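Local coordinates for protein tryptophan halogenase superfamily (Brevundimonas sp. BAL3, PDB 6FRL) that catalyses flavin-dependent halogenation and prefers bromination over chlorination, at residues Ile322-Gly327 against Leu347-Ser352; Arg244-Asp249 against Leu399-Asn404; Arg273-Gln278 against Ser295-Asp300; Ile355-Thr360 against Ala387-Arg392. One frame throughout, in Å; residues are numbered along the deposited sequence.

Contact 1 (Ile322-Gly327 against Leu347-Ser352); sequences IPFRPG and LEPLES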
loop_
_atom_site.group_PDB
_atom_site.type_symbol
_atom_site.label_atom_id
_atom_site.label_comp_id
_atom_site.label_asym_id
_atom_site.label_seq_id
_atom_site.Cartn_x
_atom_site.Cartn_y
_atom_site.Cartn_z
ATOM N N ILE B 322 10.718 -28.917 -21.201
ATOM C CA ILE B 322 11.313 -27.631 -20.812
ATOM C C ILE B 322 11.905 -27.813 -19.404
ATOM O O ILE B 322 11.201 -28.331 -18.515
ATOM C CB ILE B 322 10.278 -26.494 -20.764
ATOM C CG1 ILE B 322 9.358 -26.515 -21.994
ATOM C CG2 ILE B 322 10.990 -25.150 -20.674
ATOM C CD1 ILE B 322 8.088 -25.679 -21.846
ATOM N N PRO B 323 13.206 -27.477 -19.209
ATOM C CA PRO B 323 13.700 -27.363 -17.828
ATOM C C PRO B 323 13.145 -26.130 -17.088
ATOM O O PRO B 323 12.988 -25.029 -17.647
ATOM C CB PRO B 323 15.231 -27.296 -17.978
ATOM C CG PRO B 323 15.508 -27.962 -19.277
ATOM C CD PRO B 323 14.319 -27.662 -20.162
ATOM N N PHE B 324 12.810 -26.375 -15.831
ATOM C CA PHE B 324 12.292 -25.380 -14.945
ATOM C C PHE B 324 13.416 -25.184 -14.006
ATOM O O PHE B 324 14.019 -26.157 -13.563
ATOM C CB PHE B 324 11.105 -25.940 -14.164
ATOM C CG PHE B 324 9.777 -25.655 -14.777
ATOM C CD1 PHE B 324 9.639 -25.369 -16.146
ATOM C CD2 PHE B 324 8.639 -25.670 -13.968
ATOM C CE1 PHE B 324 8.394 -25.092 -16.683
ATOM C CE2 PHE B 324 7.394 -25.399 -14.500
ATOM C CZ PHE B 324 7.271 -25.112 -15.859
ATOM N N ARG B 325 13.704 -23.938 -13.693
ATOM C CA ARG B 325 14.612 -23.650 -12.618
ATOM C C ARG B 325 14.105 -22.416 -11.848
ATOM O O ARG B 325 14.471 -21.302 -12.145
ATOM C CB ARG B 325 16.007 -23.496 -13.180
ATOM C CG ARG B 325 17.050 -23.455 -12.083
ATOM C CD ARG B 325 18.356 -22.911 -12.619
ATOM N NE ARG B 325 19.404 -22.938 -11.610
ATOM C CZ ARG B 325 20.653 -22.548 -11.821
ATOM N NH1 ARG B 325 21.535 -22.642 -10.831
ATOM N NH2 ARG B 325 21.019 -22.056 -13.009
ATOM N N PRO B 326 13.230 -22.634 -10.854
ATOM C CA PRO B 326 12.608 -21.568 -10.079
ATOM C C PRO B 326 13.606 -20.709 -9.340
ATOM O O PRO B 326 14.524 -21.240 -8.699
ATOM C CB PRO B 326 11.781 -22.313 -9.040
ATOM C CG PRO B 326 11.639 -23.693 -9.534
ATOM C CD PRO B 326 12.835 -23.967 -10.363
ATOM N N GLY B 327 13.429 -19.402 -9.394
ATOM C CA GLY B 327 14.353 -18.514 -8.714
ATOM C C GLY B 327 14.439 -17.180 -9.385
ATOM O O GLY B 327 13.718 -16.922 -10.350
ATOM N N LEU B 347 9.207 -18.367 -12.323
ATOM C CA LEU B 347 8.279 -19.072 -11.457
ATOM C C LEU B 347 7.313 -19.761 -12.406
ATOM O O LEU B 347 6.906 -19.156 -13.403
ATOM C CB LEU B 347 7.550 -18.112 -10.499
ATOM C CG LEU B 347 8.452 -17.363 -9.510
ATOM C CD1 LEU B 347 7.749 -16.171 -8.883
ATOM C CD2 LEU B 347 8.902 -18.335 -8.431
ATOM N N GLU B 348 6.968 -21.015 -12.078
ATOM C CA GLU B 348 6.029 -21.828 -12.831
ATOM C C GLU B 348 4.668 -21.128 -12.987
ATOM O O GLU B 348 4.284 -20.366 -12.103
ATOM C CB GLU B 348 5.856 -23.146 -12.095
ATOM C CG GLU B 348 5.183 -22.997 -10.725
ATOM C CD GLU B 348 5.337 -24.206 -9.822
ATOM O OE1 GLU B 348 4.387 -25.046 -9.774
ATOM O OE2 GLU B 348 6.372 -24.283 -9.147
ATOM N N PRO B 349 3.919 -21.392 -14.086
ATOM C CA PRO B 349 2.695 -20.625 -14.438
ATOM C C PRO B 349 1.411 -21.056 -13.725
ATOM O O PRO B 349 0.309 -21.059 -14.332
ATOM C CB PRO B 349 2.558 -20.864 -15.952
ATOM C CG PRO B 349 3.138 -22.225 -16.154
ATOM C CD PRO B 349 4.285 -22.334 -15.169
ATOM N N LEU B 350 1.536 -21.361 -12.434
ATOM C CA LEU B 350 0.425 -21.897 -11.658
ATOM C C LEU B 350 -0.647 -20.833 -11.499
ATOM O O LEU B 350 -1.847 -21.147 -11.468
ATOM C CB LEU B 350 0.908 -22.397 -10.277
ATOM C CG LEU B 350 -0.153 -23.001 -9.334
ATOM C CD1 LEU B 350 -0.778 -24.246 -9.937
ATOM C CD2 LEU B 350 0.466 -23.359 -7.985
ATOM N N GLU B 351 -0.198 -19.589 -11.360
ATOM C CA GLU B 351 -1.075 -18.457 -11.209
ATOM C C GLU B 351 -0.837 -17.398 -12.311
ATOM O O GLU B 351 -1.036 -16.195 -12.087
ATOM C CB GLU B 351 -0.986 -17.924 -9.764
ATOM C CG GLU B 351 -1.715 -18.809 -8.743
ATOM C CD GLU B 351 -3.207 -18.520 -8.584
ATOM O OE1 GLU B 351 -3.765 -17.658 -9.273
ATOM O OE2 GLU B 351 -3.850 -19.170 -7.726
ATOM N N SER B 352 -0.435 -17.857 -13.502
ATOM C CA SER B 352 -0.440 -17.020 -14.714
ATOM C C SER B 352 0.357 -15.712 -14.544
ATOM O O SER B 352 -0.174 -14.635 -14.789
ATOM C CB SER B 352 -1.903 -16.656 -15.084
ATOM O OG SER B 352 -2.750 -17.801 -15.195
#
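The phenyl ring of Phe324 leans obliquely on Glu348 and Pro349, neither squarely face-on nor edge-on: CE2 comes within 3.6 Å of Glu348 CB, and CZ lies 4.1 Å from Pro349 CD. Outside the two segments, Phe346 forms an edge-to-face pair with the same ring. The carboxylate of Glu348 stands at 54° to the phenyl plane, and the two side chains cross at about a right angle. CG of Phe324 lies beside the backbone N, anti to the carbonyl carbon, though chi1 at -94° is turned away from the staggered value. From CB the Glu348 chain runs on extended, taking its acid group to Tyr401 OH and Trp277 NE1. Without the ring, as with an alanine at Phe324, a gap is likely to open beside Glu348 CB and Pro349 CD, and Phe346 would lose its aromatic partner. Because only carbon atoms meet here, with no hydrogen bond between 322-327 and 347-352, the chemistry is purely apolar: the ring packs against the base of a glutamate whose polar end is held elsewhere.

Contact 2 (Arg244-Asp249 against Leu399-Asn404); sequences RWLPCD and LHYKLN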
loop_
_atom_site.group_PDB
_atom_site.type_symbol
_atom_site.label_atom_id
_atom_site.label_comp_id
_atom_site.label_asym_id
_atom_site.label_seq_id
_atom_site.Cartn_x
_atom_site.Cartn_y
_atom_site.Cartn_z
ATOM N N ARG B 244 14.631 -25.574 -3.638
ATOM C CA ARG B 244 14.442 -25.990 -2.256
ATOM C C ARG B 244 13.013 -25.730 -1.734
ATOM O O ARG B 244 12.476 -26.570 -1.011
ATOM C CB ARG B 244 15.501 -25.327 -1.357
ATOM C CG ARG B 244 15.238 -23.862 -1.054
ATOM C CD ARG B 244 16.418 -23.020 -0.681
ATOM N NE ARG B 244 16.265 -22.456 0.661
ATOM C CZ ARG B 244 16.854 -21.343 1.113
ATOM N NH1 ARG B 244 17.671 -20.603 0.338
ATOM N NH2 ARG B 244 16.628 -20.959 2.376
ATOM N N TRP B 245 12.403 -24.598 -2.112
ATOM C CA TRP B 245 11.029 -24.285 -1.701
ATOM C C TRP B 245 9.953 -24.915 -2.597
ATOM O O TRP B 245 8.849 -25.132 -2.138
ATOM C CB TRP B 245 10.768 -22.782 -1.702
ATOM C CG TRP B 245 11.662 -21.936 -0.877
ATOM C CD1 TRP B 245 12.449 -20.917 -1.324
ATOM C CD2 TRP B 245 11.852 -22.000 0.530
ATOM N NE1 TRP B 245 13.129 -20.349 -0.278
ATOM C CE2 TRP B 245 12.772 -20.987 0.876
ATOM C CE3 TRP B 245 11.342 -22.811 1.532
ATOM C CZ2 TRP B 245 13.181 -20.757 2.192
ATOM C CZ3 TRP B 245 11.749 -22.590 2.837
ATOM C CH2 TRP B 245 12.655 -21.566 3.160
ATOM N N LEU B 246 10.251 -25.163 -3.876
ATOM C CA LEU B 246 9.249 -25.625 -4.849
ATOM C C LEU B 246 9.692 -26.955 -5.430
ATOM O O LEU B 246 10.773 -27.026 -6.006
ATOM C CB LEU B 246 9.091 -24.581 -5.961
ATOM C CG LEU B 246 8.464 -23.275 -5.456
ATOM C CD1 LEU B 246 8.856 -22.059 -6.278
ATOM C CD2 LEU B 246 6.956 -23.393 -5.394
ATOM N N PRO B 247 8.878 -28.017 -5.277
ATOM C CA PRO B 247 9.352 -29.349 -5.692
ATOM C C PRO B 247 9.573 -29.509 -7.205
ATOM O O PRO B 247 10.624 -30.018 -7.623
ATOM C CB PRO B 247 8.234 -30.281 -5.228
ATOM C CG PRO B 247 7.002 -29.440 -5.183
ATOM C CD PRO B 247 7.462 -28.037 -4.862
ATOM N N CYS B 248 8.607 -29.055 -8.010
ATOM C CA CYS B 248 8.595 -29.352 -9.431
ATOM C C CYS B 248 9.790 -28.708 -10.151
ATOM O O CYS B 248 10.210 -27.578 -9.835
ATOM C CB CYS B 248 7.268 -28.959 -10.058
ATOM S SG CYS B 248 5.880 -29.904 -9.384
ATOM N N ASP B 249 10.352 -29.474 -11.085
ATOM C CA ASP B 249 11.608 -29.124 -11.757
ATOM C C ASP B 249 11.616 -29.401 -13.282
ATOM O O ASP B 249 12.657 -29.321 -13.907
ATOM C CB ASP B 249 12.753 -29.869 -11.056
ATOM C CG ASP B 249 12.737 -31.372 -11.324
ATOM O OD1 ASP B 249 11.661 -31.972 -11.496
ATOM O OD2 ASP B 249 13.825 -31.971 -11.371
ATOM N N LEU B 399 2.014 -21.682 -1.170
ATOM C CA LEU B 399 0.790 -21.937 -0.405
ATOM C C LEU B 399 -0.087 -23.016 -1.016
ATOM O O LEU B 399 -0.665 -23.818 -0.266
ATOM C CB LEU B 399 -0.046 -20.644 -0.211
ATOM C CG LEU B 399 -1.251 -20.759 0.727
ATOM C CD1 LEU B 399 -0.816 -21.065 2.147
ATOM C CD2 LEU B 399 -2.108 -19.523 0.706
ATOM N N HIS B 400 -0.202 -23.021 -2.349
ATOM C CA HIS B 400 -1.065 -23.965 -3.064
ATOM C C HIS B 400 -0.626 -25.438 -2.766
ATOM O O HIS B 400 -1.456 -26.353 -2.543
ATOM C CB HIS B 400 -1.031 -23.718 -4.576
ATOM C CG HIS B 400 -1.664 -22.430 -5.044
ATOM N ND1 HIS B 400 -1.118 -21.188 -4.792
ATOM C CD2 HIS B 400 -2.744 -22.206 -5.851
ATOM C CE1 HIS B 400 -1.847 -20.255 -5.389
ATOM N NE2 HIS B 400 -2.838 -20.845 -6.037
ATOM N N TYR B 401 0.679 -25.657 -2.758
ATOM C CA TYR B 401 1.227 -26.978 -2.456
ATOM C C TYR B 401 1.122 -27.295 -0.954
ATOM O O TYR B 401 0.727 -28.389 -0.567
ATOM C CB TYR B 401 2.709 -27.060 -2.870
ATOM C CG TYR B 401 2.978 -27.040 -4.358
ATOM C CD1 TYR B 401 2.726 -28.174 -5.149
ATOM C CD2 TYR B 401 3.524 -25.909 -4.990
ATOM C CE1 TYR B 401 2.976 -28.160 -6.519
ATOM C CE2 TYR B 401 3.787 -25.903 -6.357
ATOM C CZ TYR B 401 3.514 -27.028 -7.111
ATOM O OH TYR B 401 3.791 -27.071 -8.454
ATOM N N LYS B 402 1.500 -26.315 -0.130
ATOM C CA LYS B 402 1.501 -26.446 1.327
ATOM C C LYS B 402 0.172 -26.894 1.933
ATOM O O LYS B 402 0.190 -27.613 2.931
ATOM C CB LYS B 402 1.934 -25.128 1.954
ATOM C CG LYS B 402 2.050 -25.147 3.485
ATOM C CD LYS B 402 2.958 -26.263 3.979
ATOM C CE LYS B 402 3.467 -26.043 5.386
ATOM N NZ LYS B 402 4.201 -27.247 5.884
ATOM N N LEU B 403 -0.955 -26.475 1.341
ATOM C CA LEU B 403 -2.299 -26.749 1.878
ATOM C C LEU B 403 -3.071 -27.892 1.187
ATOM O O LEU B 403 -4.268 -28.146 1.486
ATOM C CB LEU B 403 -3.146 -25.477 1.791
ATOM C CG LEU B 403 -2.599 -24.215 2.463
ATOM C CD1 LEU B 403 -3.595 -23.089 2.301
ATOM C CD2 LEU B 403 -2.335 -24.469 3.936
ATOM N N ASN B 404 -2.410 -28.605 0.286
ATOM C CA ASN B 404 -3.081 -29.685 -0.425
ATOM C C ASN B 404 -3.566 -30.756 0.579
ATOM O O ASN B 404 -2.991 -30.898 1.653
ATOM C CB ASN B 404 -2.172 -30.249 -1.518
ATOM C CG ASN B 404 -1.330 -31.405 -1.036
ATOM O OD1 ASN B 404 -1.807 -32.543 -1.004
ATOM N ND2 ASN B 404 -0.068 -31.136 -0.699
#
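Tyr401, on the last turn of helix 376-402, projects its ring against Leu246, Pro247 and Cys248 in the loop between strands 239-241 and 250-257. All the touching across this contact is made by that one phenol. Pro247 CG sits over one face, 4.4 Å from Tyr401 CE1. The Leu246 side chain crosses that of Tyr401 at about a right angle, its CD2 lying oblique to the ring, 4.2 Å from Tyr401 CE2. At the far end of the ring Cys248 SG lies 3.6 Å from Tyr401 OH; the sulfur is 5.3 Å from the ring centroid and 59° off the ring normal. With chi1 at -69°, Tyr401 CG lies beside its backbone N and the ring reaches out to the loop; the hydroxyl is hydrogen-bonded to Glu348 of contact 1. Phe411 of helix 410-417 packs on both Pro247 and Cys248. Just past the helix, Asn404 turns back: its ND2 donates to Tyr401 O over 2.9 Å, nearly straight at 170° and in the carbonyl plane, and the backbone N of Asn404 reaches the same oxygen. This is a helix C-terminal end docked on a loop through one buried tyrosine, with an oblique Cys sulfur-aromatic contact.

Contact 3 (Arg273-Gln278 against Ser295-Asp300); sequences RSAGWQ and SAHLSD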
loop_
_atom_site.group_PDB
_atom_site.type_symbol
_atom_site.label_atom_id
_atom_site.label_comp_id
_atom_site.label_asym_id
_atom_site.label_seq_id
_atom_site.Cartn_x
_atom_site.Cartn_y
_atom_site.Cartn_z
ATOM N N ARG B 273 -2.213 -33.817 -10.533
ATOM C CA ARG B 273 -1.958 -35.230 -10.887
ATOM C C ARG B 273 -1.037 -35.848 -9.828
ATOM O O ARG B 273 -0.885 -35.274 -8.746
ATOM C CB ARG B 273 -1.384 -35.346 -12.329
ATOM C CG ARG B 273 -2.208 -34.695 -13.436
ATOM C CD ARG B 273 -3.536 -35.373 -13.641
ATOM N NE ARG B 273 -4.180 -34.927 -14.881
ATOM C CZ ARG B 273 -5.471 -35.112 -15.170
ATOM N NH1 ARG B 273 -6.296 -35.756 -14.333
ATOM N NH2 ARG B 273 -5.963 -34.690 -16.334
ATOM N N SER B 274 -0.439 -37.003 -10.119
ATOM C CA SER B 274 0.324 -37.786 -9.117
ATOM C C SER B 274 1.554 -37.095 -8.564
ATOM O O SER B 274 1.903 -37.334 -7.407
ATOM C CB SER B 274 0.736 -39.184 -9.682
ATOM O OG SER B 274 1.870 -39.125 -10.531
ATOM N N ALA B 275 2.219 -36.264 -9.371
ATOM C CA ALA B 275 3.480 -35.632 -8.925
ATOM C C ALA B 275 3.733 -34.271 -9.543
ATOM O O ALA B 275 4.862 -33.956 -9.945
ATOM C CB ALA B 275 4.674 -36.563 -9.149
ATOM N N GLY B 276 2.674 -33.463 -9.539
ATOM C CA GLY B 276 2.641 -32.143 -10.177
ATOM C C GLY B 276 1.248 -31.832 -10.672
ATOM O O GLY B 276 0.266 -32.313 -10.102
ATOM N N TRP B 277 1.150 -31.062 -11.751
ATOM C CA TRP B 277 -0.150 -30.565 -12.204
ATOM C C TRP B 277 -0.212 -30.229 -13.712
ATOM O O TRP B 277 0.780 -29.905 -14.343
ATOM C CB TRP B 277 -0.557 -29.342 -11.338
ATOM C CG TRP B 277 0.434 -28.232 -11.360
ATOM C CD1 TRP B 277 1.511 -28.081 -10.541
ATOM C CD2 TRP B 277 0.449 -27.118 -12.252
ATOM N NE1 TRP B 277 2.214 -26.928 -10.869
ATOM C CE2 TRP B 277 1.591 -26.328 -11.929
ATOM C CE3 TRP B 277 -0.374 -26.713 -13.306
ATOM C CZ2 TRP B 277 1.911 -25.159 -12.605
ATOM C CZ3 TRP B 277 -0.051 -25.544 -13.980
ATOM C CH2 TRP B 277 1.098 -24.785 -13.632
ATOM N N GLN B 278 -1.417 -30.297 -14.257
ATOM C CA GLN B 278 -1.683 -30.084 -15.660
ATOM C C GLN B 278 -2.412 -28.750 -15.881
ATOM O O GLN B 278 -3.333 -28.390 -15.136
ATOM C CB GLN B 278 -2.537 -31.248 -16.199
ATOM C CG GLN B 278 -3.049 -31.123 -17.644
ATOM C CD GLN B 278 -3.956 -32.272 -18.046
ATOM O OE1 GLN B 278 -4.132 -33.235 -17.303
ATOM N NE2 GLN B 278 -4.523 -32.189 -19.238
ATOM N N SER B 295 10.700 -34.634 -11.543
ATOM C CA SER B 295 11.375 -35.764 -12.231
ATOM C C SER B 295 11.870 -36.822 -11.227
ATOM O O SER B 295 11.886 -38.008 -11.536
ATOM C CB SER B 295 12.496 -35.298 -13.187
ATOM O OG SER B 295 13.597 -34.751 -12.504
ATOM N N ALA B 296 12.202 -36.392 -10.013
ATOM C CA ALA B 296 12.526 -37.314 -8.926
ATOM C C ALA B 296 11.383 -38.265 -8.497
ATOM O O ALA B 296 11.647 -39.243 -7.791
ATOM C CB ALA B 296 13.078 -36.541 -7.736
ATOM N N HIS B 297 10.141 -37.984 -8.900
ATOM C CA HIS B 297 8.991 -38.888 -8.685
ATOM C C HIS B 297 8.409 -39.460 -9.975
ATOM O O HIS B 297 7.581 -40.365 -9.926
ATOM C CB HIS B 297 7.850 -38.143 -7.978
ATOM C CG HIS B 297 8.205 -37.611 -6.626
ATOM N ND1 HIS B 297 9.055 -36.541 -6.443
ATOM C CD2 HIS B 297 7.771 -37.968 -5.394
ATOM C CE1 HIS B 297 9.167 -36.290 -5.148
ATOM N NE2 HIS B 297 8.402 -37.146 -4.490
ATOM N N LEU B 298 8.778 -38.899 -11.124
ATOM C CA LEU B 298 8.239 -39.348 -12.404
ATOM C C LEU B 298 9.331 -39.444 -13.480
ATOM O O LEU B 298 10.143 -38.538 -13.668
ATOM C CB LEU B 298 7.131 -38.411 -12.908
ATOM C CG LEU B 298 5.685 -38.448 -12.397
ATOM C CD1 LEU B 298 4.889 -37.345 -13.107
ATOM C CD2 LEU B 298 5.008 -39.783 -12.590
ATOM N N SER B 299 9.309 -40.563 -14.193
ATOM C CA SER B 299 10.013 -40.700 -15.453
ATOM C C SER B 299 9.321 -39.852 -16.522
ATOM O O SER B 299 8.175 -39.394 -16.347
ATOM C CB SER B 299 9.981 -42.160 -15.896
ATOM O OG SER B 299 8.632 -42.580 -16.106
ATOM N N ASP B 300 10.012 -39.682 -17.644
ATOM C CA ASP B 300 9.436 -38.995 -18.795
ATOM C C ASP B 300 8.205 -39.722 -19.362
ATOM O O ASP B 300 7.198 -39.066 -19.646
ATOM C CB ASP B 300 10.508 -38.752 -19.866
ATOM C CG ASP B 300 11.483 -37.651 -19.481
ATOM O OD1 ASP B 300 11.371 -37.054 -18.389
ATOM O OD2 ASP B 300 12.377 -37.367 -20.282
#
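Ala275 CB fits against two neighbouring side chains of the facing loop, His297 and Leu298. The methyl is 3.7 Å from His297 CB and 3.9 Å from Leu298 CG, with Leu298 CD1 almost as near; it touches the histidine at CB and is oblique to the ring. Leu298 has chi1 -80°, CG lying beside its backbone N, and its two methyls divide the work: CD1 stays by Ala275, while CD2 comes to 3.8 Å from Ser274 OG. Chi1 of Ser274 is 79°, which tucks OG between the backbone N and the carbonyl carbon; its polar partner is Glu306 OE2 on helix 300-307. His297 ND1 likewise looks elsewhere, to Ser294 OG. Ser274 and Ala275 form the tight turn joining strands 268-273 and 276-282, closed by Arg273 N donating to Gly276 O over 2.9 Å. Farther along the hairpin, the guanidinium of Arg273 lies side-on to Gln278, its NE donating to OE1 over 3.0 Å, close to the guanidinium plane. Across the two segments no hydrogen bond forms. The hairpin turn therefore meets the loop leading into helix 300-307 by aliphatic packing of Ala275 and Leu298 with the base of His297 and a van der Waals touch of Ser274 OG, while that hydroxyl and the imidazole of His297 find their polar partners outside the contact.

Contact 4 (Ile355-Thr360 against Ala387-Arg392); sequences IALIET and AREMER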
loop_
_atom_site.group_PDB
_atom_site.type_symbol
_atom_site.label_atom_id
_atom_site.label_comp_id
_atom_site.label_asym_id
_atom_site.label_seq_id
_atom_site.Cartn_x
_atom_site.Cartn_y
_atom_site.Cartn_z
ATOM N N ILE B 355 3.785 -13.088 -17.905
ATOM C CA ILE B 355 3.553 -11.866 -18.596
ATOM C C ILE B 355 3.415 -10.732 -17.566
ATOM O O ILE B 355 3.997 -9.657 -17.745
ATOM C CB ILE B 355 2.401 -12.025 -19.592
ATOM C CG1 ILE B 355 2.938 -12.843 -20.783
ATOM C CG2 ILE B 355 1.824 -10.678 -20.028
ATOM C CD1 ILE B 355 1.924 -13.194 -21.871
ATOM N N ALA B 356 2.709 -10.994 -16.466
ATOM C CA ALA B 356 2.538 -10.010 -15.410
ATOM C C ALA B 356 3.861 -9.447 -14.862
ATOM O O ALA B 356 3.953 -8.269 -14.536
ATOM C CB ALA B 356 1.716 -10.624 -14.291
ATOM N N LEU B 357 4.869 -10.302 -14.745
ATOM C CA LEU B 357 6.197 -9.904 -14.251
ATOM C C LEU B 357 6.988 -9.043 -15.249
ATOM O O LEU B 357 7.809 -8.179 -14.842
ATOM C CB LEU B 357 6.987 -11.121 -13.792
ATOM C CG LEU B 357 6.444 -11.814 -12.499
ATOM C CD1 LEU B 357 6.847 -13.266 -12.446
ATOM C CD2 LEU B 357 6.870 -11.111 -11.200
ATOM N N ILE B 358 6.726 -9.249 -16.543
ATOM C CA ILE B 358 7.207 -8.358 -17.621
ATOM C C ILE B 358 6.553 -6.999 -17.492
ATOM O O ILE B 358 7.246 -5.983 -17.508
ATOM C CB ILE B 358 6.954 -8.966 -19.020
ATOM C CG1 ILE B 358 7.890 -10.176 -19.223
ATOM C CG2 ILE B 358 7.163 -7.941 -20.134
ATOM C CD1 ILE B 358 7.380 -11.202 -20.203
ATOM N N GLU B 359 5.234 -6.976 -17.324
ATOM C CA GLU B 359 4.498 -5.711 -17.157
ATOM C C GLU B 359 5.000 -4.864 -15.958
ATOM O O GLU B 359 5.152 -3.661 -16.062
ATOM C CB GLU B 359 2.999 -5.963 -16.935
ATOM C CG GLU B 359 2.213 -6.655 -18.028
ATOM C CD GLU B 359 0.782 -6.952 -17.582
ATOM O OE1 GLU B 359 0.009 -5.966 -17.369
ATOM O OE2 GLU B 359 0.447 -8.157 -17.429
ATOM N N THR B 360 5.194 -5.504 -14.808
ATOM C CA THR B 360 5.631 -4.816 -13.611
ATOM C C THR B 360 7.059 -4.313 -13.813
ATOM O O THR B 360 7.403 -3.217 -13.349
ATOM C CB THR B 360 5.549 -5.696 -12.349
ATOM O OG1 THR B 360 6.278 -6.915 -12.556
ATOM C CG2 THR B 360 4.092 -6.017 -11.969
ATOM N N ALA B 387 13.039 -7.802 -6.335
ATOM C CA ALA B 387 13.320 -8.927 -5.426
ATOM C C ALA B 387 12.105 -9.218 -4.523
ATOM O O ALA B 387 11.650 -10.358 -4.484
ATOM C CB ALA B 387 14.548 -8.647 -4.552
ATOM N N ARG B 388 11.583 -8.198 -3.842
ATOM C CA ARG B 388 10.479 -8.404 -2.934
ATOM C C ARG B 388 9.266 -8.930 -3.688
ATOM O O ARG B 388 8.594 -9.850 -3.208
ATOM C CB ARG B 388 10.097 -7.132 -2.125
ATOM C CG ARG B 388 11.221 -6.469 -1.338
ATOM C CD ARG B 388 11.819 -7.316 -0.209
ATOM N NE ARG B 388 12.753 -8.389 -0.614
ATOM C CZ ARG B 388 14.067 -8.245 -0.928
ATOM N NH1 ARG B 388 14.684 -7.067 -0.956
ATOM N NH2 ARG B 388 14.798 -9.319 -1.222
ATOM N N GLU B 389 9.004 -8.368 -4.870
ATOM C CA GLU B 389 7.834 -8.777 -5.676
ATOM C C GLU B 389 7.914 -10.279 -6.098
ATOM O O GLU B 389 6.922 -11.038 -6.021
ATOM C CB GLU B 389 7.658 -7.819 -6.887
ATOM C CG GLU B 389 6.755 -8.296 -8.034
ATOM C CD GLU B 389 6.623 -7.256 -9.132
ATOM O OE1 GLU B 389 7.394 -7.338 -10.099
ATOM O OE2 GLU B 389 5.778 -6.336 -9.037
ATOM N N MET B 390 9.100 -10.700 -6.511
ATOM C CA MET B 390 9.318 -12.108 -6.850
ATOM C C MET B 390 9.058 -12.998 -5.649
ATOM O O MET B 390 8.403 -14.028 -5.784
ATOM C CB MET B 390 10.744 -12.345 -7.414
ATOM C CG MET B 390 10.955 -11.802 -8.835
ATOM S SD MET B 390 10.017 -12.675 -10.101
ATOM C CE MET B 390 10.901 -14.238 -10.145
ATOM N N GLU B 391 9.526 -12.586 -4.480
ATOM C CA GLU B 391 9.337 -13.362 -3.258
ATOM C C GLU B 391 7.839 -13.444 -2.896
ATOM O O GLU B 391 7.347 -14.518 -2.463
ATOM C CB GLU B 391 10.146 -12.764 -2.071
ATOM C CG GLU B 391 11.683 -12.894 -2.166
ATOM C CD GLU B 391 12.422 -12.002 -1.174
ATOM O OE1 GLU B 391 11.792 -11.167 -0.465
ATOM O OE2 GLU B 391 13.648 -12.108 -1.080
ATOM N N ARG B 392 7.122 -12.324 -3.058
ATOM C CA ARG B 392 5.679 -12.305 -2.792
ATOM C C ARG B 392 4.887 -13.224 -3.740
ATOM O O ARG B 392 3.936 -13.863 -3.318
ATOM C CB ARG B 392 5.137 -10.876 -2.777
ATOM C CG ARG B 392 5.805 -9.927 -1.789
ATOM C CD ARG B 392 5.442 -10.211 -0.362
ATOM N NE ARG B 392 6.091 -11.418 0.152
ATOM C CZ ARG B 392 7.365 -11.503 0.529
ATOM N NH1 ARG B 392 8.177 -10.444 0.470
ATOM N NH2 ARG B 392 7.831 -12.677 0.965
HETATM O O HOH W 1 9.278 -8.007 -12.442
#
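Thr360 and Glu389 come at each other from opposite directions, and the polar part of the contact is theirs. Thr360 OG1 is 2.7 Å from Glu389 OE1 but also 3.0 Å from Leu357 O, a turn back in its own helix, so which of the two takes the hydroxyl proton is not settled. A water joins the same pair of acceptors, donating 2.8 Å to Leu357 O and 3.1 Å to Glu389 OE1. Glu389 reaches this spot because its CG is trans to the backbone N (chi1 164°) and the chain beyond is extended. Its other oxygen, OE2, forms a salt bridge with Arg364. Shortened to a valine, Glu389 would no longer reach the facing helix, and Thr360 OG1 is likely to lose its carboxylate neighbour, Arg364 its acidic mate and the water one acceptor. The apolar part is Leu357 on Met390: CD2 packs 3.7 Å from Met390 SD, the bent methionine chain crossing the leucine obliquely. Ionic pairs run along helix 376-402, where Arg388 holds Glu391 side-on, NE to OE1 at 2.9 Å and NH2 to OE2 at 3.0 Å, the carboxylate being met from above its plane. The segment axes come no closer than 11.8 Å and run at 159°, a nearly antiparallel helix pair whose wide spacing is spanned by the extended Glu389, the bent Met390 and a water rather than by close backbone packing.

Following the chain from the N terminus, 244-249 comes first and finds its partner last, at 399-404, so contact 2 closes a long loop that encloses the other three. Inside it, contact 3 closes first, then contact 1, then contact 4; these follow one another in series and none cross. Contact 3 joins a hairpin turn of the seven-stranded sheet to the approach of helix 300-307, and contact 1 brings the end of strand 314-323 to the loop before helix 354-367. Contact 4 pairs that helix with helix 376-402, whose C-terminal end serves contact 2. Asp249 of contact 2 reaches Ser295 of contact 3, while Leu347 and Leu350 of contact 1 pack on Met390 and His400 of helix 376-402.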